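Local structure of uncharacterized N-acetyltransferase D2E76_00625 (Mycobacteroides abscessus, 6YCA) at residues I332-T337 against A344-S349; T378-E383 against A398-F403. The protein is an Eis-type, GCN5-related N-acetyltransferase that binds acetyl coenzyme A and probably transfers its acetyl group to amines, but is unable to modify aminoglycosides. All coordinates share one frame; numbering follows the deposited sequence.

In the fold
Both contacts fall within the sterol carrier protein-like region in the C-terminal part of the chain. Interaction 1 comes first and closes the connection 336-343, making a beta hairpin of strands 330-335 and 344-348. The chain then adds strands 353-356 and 362-365 and helix 366-373 before interaction 2 opens at 378-383. Fourteen residues, strand 388-390 among them, intervene before 398-403 closes that second loop. The two loops follow in series, neither nested nor crossed, yet they meet in space: Ile-332 and Val-348 of the hairpin pack on Trp-379, Leu-402 and Phe-403, joining the sheet to the helical layer.

Interaction 1: residues I332-T337 against A344-S349; sequences IEVQDT and ARFSVS
Ile-332 and Phe-346 form an antiparallel hydrogen-bonded pair in a beta hairpin: Ile-332 N donates to Phe-346 O at 2.9 Å, and Phe-346 N returns the bond to Ile-332 O at 2.9 Å. The axes of the short strands approach to 4.7 Å with their directions 143° apart. Toward the turn, Val-334 N binds Ala-344 O at 3.0 Å, whereas the reverse bond is weak.

Glu-333 and Arg-345 make the intervening non-hydrogen-bonded pair, their side chains side by side on one face. With CG anti to the backbone N (chi1 -176°), Glu-333 extends along the aliphatic part of Arg-345, and its OE1 forms a long salt bridge, 3.8 Å, to Arg-345 NE. Carboxylate and guanidinium planes are 50° apart, unlike a flat two-pronged pairing; Arg-345 NH1 instead bonds to His-358 O. On the opposite face, Val-334 CG2 meets the edge of the Phe-346 ring, 3.8 Å from CD2, and Ile-332 CD1 touches Val-348 CG2.

This apolar face is covered by helix 315-321, against Phe-346 and Val-348, and by helix 366-373, against Val-334. Strands 353-356 and 362-365 flank the hairpin within the five-stranded sheet.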
loop_
_atom_site.group_PDB
_atom_site.type_symbol
_atom_site.label_atom_id
_atom_site.label_comp_id
_atom_site.label_asym_id
_atom_site.label_seq_id
_atom_site.Cartn_x
_atom_site.Cartn_y
_atom_site.Cartn_z
ATOM N N ILE A 332 -32.465 34.620 22.782
ATOM C CA ILE A 332 -31.826 34.228 21.530
ATOM C C ILE A 332 -32.675 34.733 20.372
ATOM O O ILE A 332 -33.860 34.397 20.272
ATOM C CB ILE A 332 -31.641 32.705 21.447
ATOM C CG1 ILE A 332 -30.860 32.198 22.658
ATOM C CG2 ILE A 332 -30.945 32.329 20.160
ATOM C CD1 ILE A 332 -30.702 30.696 22.695
ATOM N N GLU A 333 -32.075 35.533 19.495
ATOM C CA GLU A 333 -32.742 35.960 18.271
ATOM C C GLU A 333 -32.370 34.987 17.157
ATOM O O GLU A 333 -31.192 34.856 16.802
ATOM C CB GLU A 333 -32.353 37.391 17.901
ATOM C CG GLU A 333 -33.100 37.939 16.683
ATOM C CD GLU A 333 -32.733 39.377 16.350
ATOM O OE1 GLU A 333 -32.067 40.035 17.173
ATOM O OE2 GLU A 333 -33.107 39.852 15.259
ATOM N N VAL A 334 -33.375 34.310 16.606
ATOM C CA VAL A 334 -33.180 33.263 15.611
ATOM C C VAL A 334 -33.605 33.795 14.250
ATOM O O VAL A 334 -34.662 34.430 14.127
ATOM C CB VAL A 334 -33.977 32.001 15.980
ATOM C CG1 VAL A 334 -33.708 30.886 14.976
ATOM C CG2 VAL A 334 -33.638 31.565 17.398
ATOM N N GLN A 335 -32.780 33.545 13.235
ATOM C CA GLN A 335 -33.093 33.889 11.856
ATOM C C GLN A 335 -33.447 32.626 11.087
ATOM O O GLN A 335 -32.688 31.651 11.104
ATOM C CB GLN A 335 -31.929 34.611 11.180
ATOM C CG GLN A 335 -32.195 34.930 9.720
ATOM C CD GLN A 335 -31.232 35.958 9.167
ATOM O OE1 GLN A 335 -31.381 37.159 9.413
ATOM N NE2 GLN A 335 -30.236 35.497 8.414
ATOM N N ASP A 336 -34.587 32.650 10.401
ATOM C CA ASP A 336 -35.073 31.499 9.651
ATOM C C ASP A 336 -35.737 32.004 8.383
ATOM O O ASP A 336 -36.760 32.690 8.448
ATOM C CB ASP A 336 -36.062 30.689 10.492
ATOM C CG ASP A 336 -36.273 29.289 9.960
ATOM O OD1 ASP A 336 -36.128 29.084 8.735
ATOM O OD2 ASP A 336 -36.564 28.387 10.774
ATOM N N THR A 337 -35.158 31.666 7.231
ATOM C CA THR A 337 -35.688 32.151 5.963
ATOM C C THR A 337 -36.825 31.278 5.446
ATOM O O THR A 337 -37.852 31.797 4.999
ATOM C CB THR A 337 -34.565 32.215 4.927
ATOM O OG1 THR A 337 -33.544 33.110 5.383
ATOM C CG2 THR A 337 -35.100 32.696 3.588
ATOM N N ALA A 344 -37.813 35.053 15.329
ATOM C CA ALA A 344 -38.284 35.801 16.486
ATOM C C ALA A 344 -37.206 35.746 17.565
ATOM O O ALA A 344 -36.091 35.270 17.327
ATOM C CB ALA A 344 -39.623 35.247 16.978
ATOM N N ARG A 345 -37.530 36.263 18.747
ATOM C CA ARG A 345 -36.644 36.219 19.902
ATOM C C ARG A 345 -37.276 35.340 20.970
ATOM O O ARG A 345 -38.456 35.506 21.293
ATOM C CB ARG A 345 -36.413 37.621 20.466
ATOM C CG ARG A 345 -35.691 38.571 19.528
ATOM C CD ARG A 345 -35.689 39.982 20.092
ATOM N NE ARG A 345 -35.137 40.947 19.145
ATOM C CZ ARG A 345 -35.051 42.251 19.377
ATOM N NH1 ARG A 345 -35.481 42.751 20.528
ATOM N NH2 ARG A 345 -34.538 43.057 18.457
ATOM N N PHE A 346 -36.495 34.410 21.517
ATOM C CA PHE A 346 -36.988 33.462 22.508
ATOM C C PHE A 346 -36.170 33.579 23.783
ATOM O O PHE A 346 -34.940 33.482 23.748
ATOM C CB PHE A 346 -36.895 32.023 21.994
ATOM C CG PHE A 346 -37.571 31.805 20.678
ATOM C CD1 PHE A 346 -38.937 31.603 20.616
ATOM C CD2 PHE A 346 -36.841 31.799 19.502
ATOM C CE1 PHE A 346 -39.563 31.399 19.403
ATOM C CE2 PHE A 346 -37.463 31.595 18.285
ATOM C CZ PHE A 346 -38.824 31.394 18.234
ATOM N N SER A 347 -36.856 33.777 24.904
ATOM C CA SER A 347 -36.231 33.737 26.219
ATOM C C SER A 347 -36.277 32.295 26.706
ATOM O O SER A 347 -37.353 31.765 26.995
ATOM C CB SER A 347 -36.977 34.654 27.183
ATOM O OG SER A 347 -36.519 34.479 28.512
ATOM N N VAL A 348 -35.115 31.654 26.790
ATOM C CA VAL A 348 -35.012 30.254 27.182
ATOM C C VAL A 348 -34.458 30.181 28.600
ATOM O O VAL A 348 -33.451 30.823 28.919
ATOM C CB VAL A 348 -34.171 29.429 26.190
ATOM C CG1 VAL A 348 -34.891 29.332 24.861
ATOM C CG2 VAL A 348 -32.799 30.042 26.000
ATOM N N SER A 349 -35.132 29.416 29.452
ATOM C CA SER A 349 -34.681 29.196 30.815
ATOM C C SER A 349 -35.237 27.863 31.285
ATOM O O SER A 349 -36.130 27.284 30.661
ATOM C CB SER A 349 -35.127 30.327 31.745
ATOM O OG SER A 349 -36.535 30.329 31.898
#

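Interaction 2: residues T378-E383 against A398-F403; sequences TWTRLE and AADALF
The indole of Trp-379 carries Ala-399 on one face and has Phe-403 and Asp-400 at its edges, at a helix-helix contact in the sterol carrier protein-like fold. Trp-379 CG lies anti to the carbonyl carbon (chi1 -66°), which places the indole against Ala-399 and Phe-403. Ala-399 CB makes a CH-pi contact, 3.8 Å from the centroid of the five-membered ring. Phe-403 completes an edge-to-face (T-shaped) pair with planes at 85°: the indole presents its NE1 edge to the phenyl face, NE1 lying 3.5 Å above the phenyl plane and displaced toward the rim. Farther along the same edge, Trp-379 CZ2 packs against Phe-403 CZ at 4.1 Å. Leu-369 and Val-372 of helix 366-373, with Ile-362 and Val-364 of strand 362-365, also pack on the indole, which thus bridges helices and sheet.

The short helical segments run at 134° to each other, their axes 10.1 Å apart at closest approach, and Asp-400 spans the gap beside the aromatic pair. Thr-378 holds the N-cap position of helix 379-384, and its OG1 bonds to Gly-406 O of the second subunit. The Asp-400 carboxylate reaches the first turn of that helix, where the backbone N-H groups and the helix dipole would favour its negative charge. OD1 accepts the N-H of Trp-379 through its syn lone pair, at 2.6 Å from N. OD2 takes a weak bond from Thr-380 N and, nearly in line with its own C-O bond, a hydrogen bond from Thr-380 OG1 at 2.6 Å.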
loop_
_atom_site.group_PDB
_atom_site.type_symbol
_atom_site.label_atom_id
_atom_site.label_comp_id
_atom_site.label_asym_id
_atom_site.label_seq_id
_atom_site.Cartn_x
_atom_site.Cartn_y
_atom_site.Cartn_z
ATOM N N THR A 378 -21.111 23.707 21.232
ATOM C CA THR A 378 -21.303 24.758 22.214
ATOM C C THR A 378 -21.351 26.112 21.524
ATOM O O THR A 378 -20.943 26.265 20.369
ATOM C CB THR A 378 -20.191 24.745 23.269
ATOM O OG1 THR A 378 -18.924 24.976 22.639
ATOM C CG2 THR A 378 -20.166 23.411 23.986
ATOM N N TRP A 379 -21.859 27.102 22.253
ATOM C CA TRP A 379 -21.953 28.443 21.695
ATOM C C TRP A 379 -20.576 29.059 21.486
ATOM O O TRP A 379 -20.384 29.827 20.537
ATOM C CB TRP A 379 -22.807 29.324 22.603
ATOM C CG TRP A 379 -24.236 28.895 22.662
ATOM C CD1 TRP A 379 -24.831 28.164 23.650
ATOM C CD2 TRP A 379 -25.255 29.167 21.693
ATOM N NE1 TRP A 379 -26.160 27.964 23.356
ATOM C CE2 TRP A 379 -26.447 28.570 22.160
ATOM C CE3 TRP A 379 -25.278 29.859 20.477
ATOM C CZ2 TRP A 379 -27.647 28.644 21.453
ATOM C CZ3 TRP A 379 -26.472 29.928 19.775
ATOM C CH2 TRP A 379 -27.638 29.325 20.266
ATOM N N THR A 380 -19.604 28.722 22.340
ATOM C CA THR A 380 -18.276 29.311 22.204
ATOM C C THR A 380 -17.627 28.901 20.895
ATOM O O THR A 380 -17.043 29.735 20.195
ATOM C CB THR A 380 -17.382 28.900 23.370
ATOM O OG1 THR A 380 -18.068 29.121 24.608
ATOM C CG2 THR A 380 -16.101 29.716 23.354
ATOM N N ARG A 381 -17.717 27.621 20.543
ATOM C CA ARG A 381 -17.044 27.172 19.332
ATOM C C ARG A 381 -17.755 27.661 18.080
ATOM O O ARG A 381 -17.098 28.000 17.090
ATOM C CB ARG A 381 -16.862 25.658 19.346
ATOM C CG ARG A 381 -15.892 25.191 20.421
ATOM C CD ARG A 381 -14.530 25.837 20.242
ATOM N NE ARG A 381 -13.530 25.261 21.136
ATOM C CZ ARG A 381 -12.309 25.757 21.306
ATOM N NH1 ARG A 381 -11.935 26.843 20.641
ATOM N NH2 ARG A 381 -11.462 25.170 22.144
ATOM N N LEU A 382 -19.086 27.741 18.109
ATOM C CA LEU A 382 -19.794 28.286 16.957
ATOM C C LEU A 382 -19.562 29.786 16.832
ATOM O O LEU A 382 -19.483 30.316 15.717
ATOM C CB LEU A 382 -21.283 27.947 17.029
ATOM C CG LEU A 382 -21.606 26.487 16.688
ATOM C CD1 LEU A 382 -23.093 26.278 16.560
ATOM C CD2 LEU A 382 -20.894 26.038 15.425
ATOM N N GLU A 383 -19.453 30.491 17.964
ATOM C CA GLU A 383 -19.070 31.899 17.919
ATOM C C GLU A 383 -17.684 32.066 17.317
ATOM O O GLU A 383 -17.424 33.030 16.586
ATOM C CB GLU A 383 -19.100 32.500 19.322
ATOM C CG GLU A 383 -18.738 33.979 19.369
ATOM C CD GLU A 383 -18.311 34.426 20.754
ATOM O OE1 GLU A 383 -17.852 33.562 21.537
ATOM O OE2 GLU A 383 -18.433 35.635 21.058
ATOM N N ALA A 398 -22.981 32.362 29.522
ATOM C CA ALA A 398 -24.280 32.132 30.155
ATOM C C ALA A 398 -25.142 31.184 29.327
ATOM O O ALA A 398 -25.867 30.347 29.880
ATOM C CB ALA A 398 -25.005 33.460 30.379
ATOM N N ALA A 399 -25.106 31.329 28.003
ATOM C CA ALA A 399 -25.851 30.412 27.154
ATOM C C ALA A 399 -25.276 29.008 27.242
ATOM O O ALA A 399 -26.025 28.025 27.311
ATOM C CB ALA A 399 -25.830 30.895 25.709
ATOM N N ASP A 400 -23.944 28.897 27.239
ATOM C CA ASP A 400 -23.308 27.589 27.371
ATOM C C ASP A 400 -23.594 26.951 28.726
ATOM O O ASP A 400 -23.700 25.721 28.820
ATOM C CB ASP A 400 -21.799 27.688 27.122
ATOM C CG ASP A 400 -21.445 27.656 25.644
ATOM O OD1 ASP A 400 -22.151 26.969 24.877
ATOM O OD2 ASP A 400 -20.441 28.293 25.257
ATOM N N ALA A 401 -23.725 27.763 29.780
ATOM C CA ALA A 401 -24.079 27.219 31.086
ATOM C C ALA A 401 -25.465 26.587 31.058
ATOM O O ALA A 401 -25.698 25.547 31.688
ATOM C CB ALA A 401 -23.994 28.308 32.154
ATOM N N LEU A 402 -26.395 27.197 30.317
ATOM C CA LEU A 402 -27.754 26.673 30.226
ATOM C C LEU A 402 -27.804 25.409 29.380
ATOM O O LEU A 402 -28.431 24.416 29.766
ATOM C CB LEU A 402 -28.677 27.735 29.629
ATOM C CG LEU A 402 -29.139 28.862 30.552
ATOM C CD1 LEU A 402 -29.938 29.898 29.777
ATOM C CD2 LEU A 402 -29.946 28.310 31.718
ATOM N N PHE A 403 -27.154 25.431 28.214
ATOM C CA PHE A 403 -27.283 24.376 27.214
ATOM C C PHE A 403 -26.359 23.183 27.439
ATOM O O PHE A 403 -26.497 22.184 26.725
ATOM C CB PHE A 403 -27.042 24.946 25.813
ATOM C CG PHE A 403 -28.197 25.732 25.265
ATOM C CD1 PHE A 403 -28.527 26.968 25.793
ATOM C CD2 PHE A 403 -28.946 25.238 24.208
ATOM C CE1 PHE A 403 -29.588 27.692 25.287
ATOM C CE2 PHE A 403 -30.010 25.959 23.692
ATOM C CZ PHE A 403 -30.330 27.189 24.232
#